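Local coordinates for protein type I modular polyketide synthase (Streptomyces albus subsp. albus, PDB 6IYT) that serves as an acyltransferase domain of the salinomycin polyketide synthase, probably choosing an ethylmalonyl-coenzyme A extender unit and transferring it to an acyl carrier protein, at residues A[298-303]-A[310-315]; A[260-265]-A[287-292]. All blocks are in the same frame, centred on the assembly; numbering follows the deposited sequence.

Interaction 1 of 2, residues A[298-303]-A[310-315]; sequences ELVAEL and AKVIGS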
loop_
_atom_site.group_PDB
_atom_site.type_symbol
_atom_site.label_atom_id
_atom_site.label_comp_id
_atom_site.label_asym_id
_atom_site.label_seq_id
_atom_site.Cartn_x
_atom_site.Cartn_y
_atom_site.Cartn_z
ATOM N N GLU A 298 -20.584 -9.425 -18.543
ATOM C CA GLU A 298 -20.508 -10.132 -19.821
ATOM C C GLU A 298 -19.066 -10.130 -20.373
ATOM O O GLU A 298 -18.538 -11.182 -20.738
ATOM C CB GLU A 298 -21.508 -9.528 -20.857
ATOM C CG GLU A 298 -21.577 -10.330 -22.156
ATOM C CD GLU A 298 -22.428 -9.697 -23.254
ATOM O OE1 GLU A 298 -22.270 -10.142 -24.422
ATOM O OE2 GLU A 298 -23.286 -8.820 -22.956
ATOM N N LEU A 299 -18.404 -8.978 -20.327
ATOM C CA LEU A 299 -17.020 -8.860 -20.746
ATOM C C LEU A 299 -16.086 -9.741 -19.871
ATOM O O LEU A 299 -15.191 -10.399 -20.379
ATOM C CB LEU A 299 -16.571 -7.392 -20.689
ATOM C CG LEU A 299 -15.104 -7.156 -21.013
ATOM C CD1 LEU A 299 -14.836 -7.391 -22.496
ATOM C CD2 LEU A 299 -14.637 -5.772 -20.586
ATOM N N VAL A 300 -16.286 -9.712 -18.557
ATOM C CA VAL A 300 -15.436 -10.484 -17.645
ATOM C C VAL A 300 -15.572 -11.988 -17.919
ATOM O O VAL A 300 -14.573 -12.689 -18.019
ATOM C CB VAL A 300 -15.776 -10.176 -16.187
ATOM C CG1 VAL A 300 -15.148 -11.211 -15.248
ATOM C CG2 VAL A 300 -15.298 -8.761 -15.845
ATOM N N ALA A 301 -16.787 -12.437 -18.150
ATOM C CA ALA A 301 -17.040 -13.856 -18.423
ATOM C C ALA A 301 -16.455 -14.281 -19.773
ATOM O O ALA A 301 -15.826 -15.333 -19.878
ATOM C CB ALA A 301 -18.514 -14.132 -18.382
ATOM N N GLU A 302 -16.604 -13.431 -20.784
ATOM C CA GLU A 302 -15.975 -13.677 -22.101
ATOM C C GLU A 302 -14.467 -13.833 -21.958
ATOM O O GLU A 302 -13.858 -14.732 -22.535
ATOM C CB GLU A 302 -16.281 -12.509 -23.045
ATOM C CG GLU A 302 -15.681 -12.652 -24.438
ATOM C CD GLU A 302 -16.037 -11.475 -25.327
ATOM O OE1 GLU A 302 -17.236 -11.294 -25.601
ATOM O OE2 GLU A 302 -15.149 -10.626 -25.578
ATOM N N LEU A 303 -13.856 -12.903 -21.227
ATOM C CA LEU A 303 -12.410 -12.889 -21.045
ATOM C C LEU A 303 -11.954 -14.133 -20.274
ATOM O O LEU A 303 -10.990 -14.808 -20.666
ATOM C CB LEU A 303 -11.973 -11.617 -20.318
ATOM C CG LEU A 303 -12.120 -10.314 -21.123
ATOM C CD1 LEU A 303 -11.869 -9.099 -20.235
ATOM C CD2 LEU A 303 -11.195 -10.331 -22.311
ATOM N N ALA A 310 -9.576 -11.653 -15.216
ATOM C CA ALA A 310 -10.420 -10.469 -15.125
ATOM C C ALA A 310 -11.395 -10.634 -13.968
ATOM O O ALA A 310 -11.851 -11.744 -13.679
ATOM C CB ALA A 310 -11.168 -10.258 -16.416
ATOM N N LYS A 311 -11.776 -9.523 -13.345
ATOM C CA LYS A 311 -12.580 -9.590 -12.158
ATOM C C LYS A 311 -13.186 -8.225 -11.881
ATOM O O LYS A 311 -12.482 -7.204 -11.980
ATOM C CB LYS A 311 -11.690 -10.023 -10.994
ATOM C CG LYS A 311 -12.173 -9.616 -9.633
ATOM C CD LYS A 311 -11.087 -9.800 -8.586
ATOM C CE LYS A 311 -11.611 -9.433 -7.215
ATOM N NZ LYS A 311 -10.514 -9.426 -6.213
ATOM N N VAL A 312 -14.466 -8.209 -11.490
ATOM C CA VAL A 312 -15.100 -6.982 -10.984
ATOM C C VAL A 312 -14.530 -6.647 -9.602
ATOM O O VAL A 312 -14.423 -7.539 -8.728
ATOM C CB VAL A 312 -16.620 -7.130 -10.879
ATOM C CG1 VAL A 312 -17.252 -5.857 -10.315
ATOM C CG2 VAL A 312 -17.217 -7.484 -12.227
ATOM N N ILE A 313 -14.129 -5.395 -9.413
ATOM C CA ILE A 313 -13.485 -4.953 -8.157
ATOM C C ILE A 313 -14.584 -4.645 -7.108
ATOM O O ILE A 313 -15.617 -4.019 -7.423
ATOM C CB ILE A 313 -12.626 -3.709 -8.382
ATOM C CG1 ILE A 313 -11.473 -4.010 -9.360
ATOM C CG2 ILE A 313 -12.084 -3.131 -7.069
ATOM C CD1 ILE A 313 -10.733 -2.762 -9.814
ATOM N N GLY A 314 -14.451 -5.259 -5.944
ATOM C CA GLY A 314 -15.507 -5.225 -4.934
ATOM C C GLY A 314 -15.974 -3.816 -4.590
ATOM O O GLY A 314 -15.174 -2.952 -4.343
ATOM N N SER A 315 -17.294 -3.629 -4.590
ATOM C CA SER A 315 -17.958 -2.450 -4.114
ATOM C C SER A 315 -17.728 -1.215 -4.963
ATOM O O SER A 315 -18.068 -0.114 -4.552
ATOM C CB SER A 315 -17.587 -2.153 -2.675
ATOM O OG SER A 315 -17.957 -3.245 -1.818
#
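In the ferredoxin-like subdomain of the acyltransferase, the second helix packs on the edge strand that follows it: Val300 and Leu303 of helix 293-305 meet Ala310 and Val312 of strand 310-312. This is the closing half of a beta-alpha-beta crossover, whose last strand joins the sheet beside strand 251-255. Helix and strand run nearly antiparallel, at 155°, and their axes come within 7.8 Å, near enough for short side chains to bridge them. Val300 does most of the work, and its two methyls go to different residues. With CG1 anti to the backbone N (chi1 166°), that methyl is laid against the backbone of the strand, 3.7 Å from Ala310 O, and the CB of Ala310 flanks it. The other branch, Val300 CG2, faces Val312, 4.3 Å from its CG2. One helical turn further on, Leu303 reaches down with its CD1, which stops 4.1 Å from Ala310 CB; the alanine methyl is thus met by both helix residues. The sheet continues the same surface, since Val300 also rests on Ala253 and Leu303 on Val255. The CB of Lys311 points away from the helix, while its carbonyl O accepts a hydrogen bond from Ser254 OG. On the helix, Glu298 and Glu302 both form salt bridges with Arg268, away from the strand. The side chains that meet are all aliphatic, though one methyl also rests against the Ala310 carbonyl, and these are contacts at van der Waals or slightly longer range. Such contacts are non-directional and hold the helix by shape and exclusion of water; the polar tie of the strand runs instead to strand 251-255, and the carboxylates of Glu298 and Glu302 are paired with Arg268.

Interaction 2 of 2, residues A[260-265]-A[287-292]; sequences AEVEAR and VTVAGQ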
loop_
_atom_site.group_PDB
_atom_site.type_symbol
_atom_site.label_atom_id
_atom_site.label_comp_id
_atom_site.label_asym_id
_atom_site.label_seq_id
_atom_site.Cartn_x
_atom_site.Cartn_y
_atom_site.Cartn_z
ATOM N N ALA A 260 -5.015 -1.750 -25.826
ATOM C CA ALA A 260 -5.490 -1.862 -27.207
ATOM C C ALA A 260 -6.365 -3.101 -27.395
ATOM O O ALA A 260 -7.365 -3.057 -28.122
ATOM C CB ALA A 260 -4.320 -1.897 -28.178
ATOM N N GLU A 261 -5.965 -4.220 -26.806
ATOM C CA GLU A 261 -6.741 -5.431 -26.908
ATOM C C GLU A 261 -8.106 -5.253 -26.235
ATOM O O GLU A 261 -9.106 -5.735 -26.720
ATOM C CB GLU A 261 -5.982 -6.608 -26.273
ATOM C CG GLU A 261 -5.810 -7.810 -27.190
ATOM C CD GLU A 261 -4.377 -8.361 -27.219
ATOM O OE1 GLU A 261 -3.711 -8.381 -26.161
ATOM O OE2 GLU A 261 -3.959 -8.870 -28.290
ATOM N N VAL A 262 -8.134 -4.603 -25.084
ATOM C CA VAL A 262 -9.394 -4.381 -24.390
ATOM C C VAL A 262 -10.341 -3.434 -25.179
ATOM O O VAL A 262 -11.532 -3.715 -25.301
ATOM C CB VAL A 262 -9.178 -3.841 -22.975
ATOM C CG1 VAL A 262 -10.510 -3.555 -22.324
ATOM C CG2 VAL A 262 -8.405 -4.854 -22.153
ATOM N N GLU A 263 -9.793 -2.352 -25.744
ATOM C CA GLU A 263 -10.551 -1.471 -26.663
ATOM C C GLU A 263 -11.250 -2.275 -27.767
ATOM O O GLU A 263 -12.434 -2.044 -28.075
ATOM C CB GLU A 263 -9.635 -0.412 -27.294
ATOM C CG GLU A 263 -9.163 0.682 -26.354
ATOM C CD GLU A 263 -10.274 1.654 -25.931
ATOM O OE1 GLU A 263 -9.961 2.584 -25.126
ATOM O OE2 GLU A 263 -11.440 1.523 -26.418
ATOM N N ALA A 264 -10.529 -3.225 -28.349
ATOM C CA ALA A 264 -11.092 -4.059 -29.429
ATOM C C ALA A 264 -12.273 -4.863 -28.920
ATOM O O ALA A 264 -13.299 -4.996 -29.599
ATOM C CB ALA A 264 -10.023 -4.991 -29.989
ATOM N N ARG A 265 -12.181 -5.311 -27.686
ATOM C CA ARG A 265 -13.202 -6.170 -27.134
ATOM C C ARG A 265 -14.415 -5.419 -26.620
ATOM O O ARG A 265 -15.485 -5.969 -26.567
ATOM C CB ARG A 265 -12.610 -7.037 -26.021
ATOM C CG ARG A 265 -11.497 -7.976 -26.511
ATOM C CD ARG A 265 -11.588 -9.352 -25.883
ATOM N NE ARG A 265 -10.398 -10.217 -26.106
ATOM C CZ ARG A 265 -9.278 -9.869 -26.775
ATOM N NH1 ARG A 265 -8.301 -10.752 -26.913
ATOM N NH2 ARG A 265 -9.140 -8.674 -27.340
ATOM N N VAL A 287 -5.133 -3.308 -17.132
ATOM C CA VAL A 287 -6.036 -2.126 -17.215
ATOM C C VAL A 287 -7.295 -2.377 -16.413
ATOM O O VAL A 287 -7.471 -3.470 -15.858
ATOM C CB VAL A 287 -6.443 -1.764 -18.677
ATOM C CG1 VAL A 287 -5.208 -1.578 -19.559
ATOM C CG2 VAL A 287 -7.383 -2.816 -19.256
ATOM N N THR A 288 -8.049 -1.318 -16.153
ATOM C CA THR A 288 -9.353 -1.434 -15.562
ATOM C C THR A 288 -10.403 -0.885 -16.541
ATOM O O THR A 288 -10.126 -0.061 -17.276
ATOM C CB THR A 288 -9.473 -0.643 -14.252
ATOM O OG1 THR A 288 -9.145 0.696 -14.513
ATOM C CG2 THR A 288 -8.504 -1.170 -13.211
ATOM N N VAL A 289 -11.591 -1.406 -16.425
ATOM C CA VAL A 289 -12.704 -1.070 -17.308
ATOM C C VAL A 289 -13.936 -0.711 -16.472
ATOM O O VAL A 289 -14.261 -1.424 -15.527
ATOM C CB VAL A 289 -13.066 -2.255 -18.198
ATOM C CG1 VAL A 289 -14.297 -1.924 -19.050
ATOM C CG2 VAL A 289 -11.882 -2.644 -19.076
ATOM N N ALA A 290 -14.518 0.463 -16.732
ATOM C CA ALA A 290 -15.697 0.929 -16.012
ATOM C C ALA A 290 -16.923 0.845 -16.899
ATOM O O ALA A 290 -16.851 1.117 -18.083
ATOM C CB ALA A 290 -15.498 2.374 -15.559
ATOM N N GLY A 291 -18.076 0.602 -16.296
ATOM C CA GLY A 291 -19.320 0.817 -16.982
ATOM C C GLY A 291 -20.461 0.020 -16.399
ATOM O O GLY A 291 -20.358 -0.546 -15.301
ATOM N N GLN A 292 -21.497 -0.153 -17.205
ATOM C CA GLN A 292 -22.731 -0.784 -16.769
ATOM C C GLN A 292 -22.442 -2.207 -16.282
ATOM O O GLN A 292 -21.644 -2.908 -16.871
ATOM C CB GLN A 292 -23.697 -0.811 -17.955
ATOM C CG GLN A 292 -24.985 -1.524 -17.691
ATOM C CD GLN A 292 -25.556 -2.123 -18.956
ATOM O OE1 GLN A 292 -25.257 -3.265 -19.277
ATOM N NE2 GLN A 292 -26.093 -1.265 -19.808
#
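The backbone N of Arg265 has two carbonyls within reach, Glu261 O at 3.3 Å and, in a weak bond, Val262 O at 2.9 Å, as the first helix of the ferredoxin-like subdomain nears its end. Across to strand 286-291 the contact is made by Val262, whose CB points toward the strand and whose methyls touch Val287 and Val289. These two strand residues lie on the same face, Thr288 between them pointing away, so a single valine spans an alternate pair. Each methyl takes one partner: Val262 CG2 meets Val287 CG2 at 3.7 Å, and Val262 CG1 meets Val289 CG2 at 3.6 Å. The division follows from chi1 of Val262, 177°, which sets CG1 anti to the backbone N and CG2 beside it, anti to the carbonyl carbon. On the strand, Val287 offers the methyl held between its backbone N and carbonyl carbon, whereas Val289 offers the one anti to its carbonyl carbon. All three valines are buried, and their methyls meet closely although the backbones stay well apart, 8.2 Å between Val262 CA and Val287 CA. Beyond the strand, the side chain of Gln292 caps the next helix through a hydrogen bond from Ala295 N to its OE1. Val262 also packs on Val255 and Leu257, and Val289 on Val255 and on Leu296, placing the three valines in the layer where helix 259-266 and helix 293-305 share one face of the mixed sheet, over strands 251-255 and 286-291.

In the fold
Interactions 1 and 2 lie about 11 Å apart, centre to centre, in the ferredoxin-like subdomain, and come in series: both segments of interaction 2 precede those of interaction 1 in the chain. Strand 286-291 leads straight into helix 293-305, so the strand of one contact carries the helix of the other. Their helices pack side by side, Leu303 CD2 lying 3.7 Å from Arg265 CD, while Leu299 CD2 approaches Val289 CG1 at 4.2 Å. Together they attach both helices to one face of the sheet, at an edge strand and an inner strand. As in related acyltransferases, this small subdomain probably borders the substrate cleft together with the larger parallel-sheet subdomain.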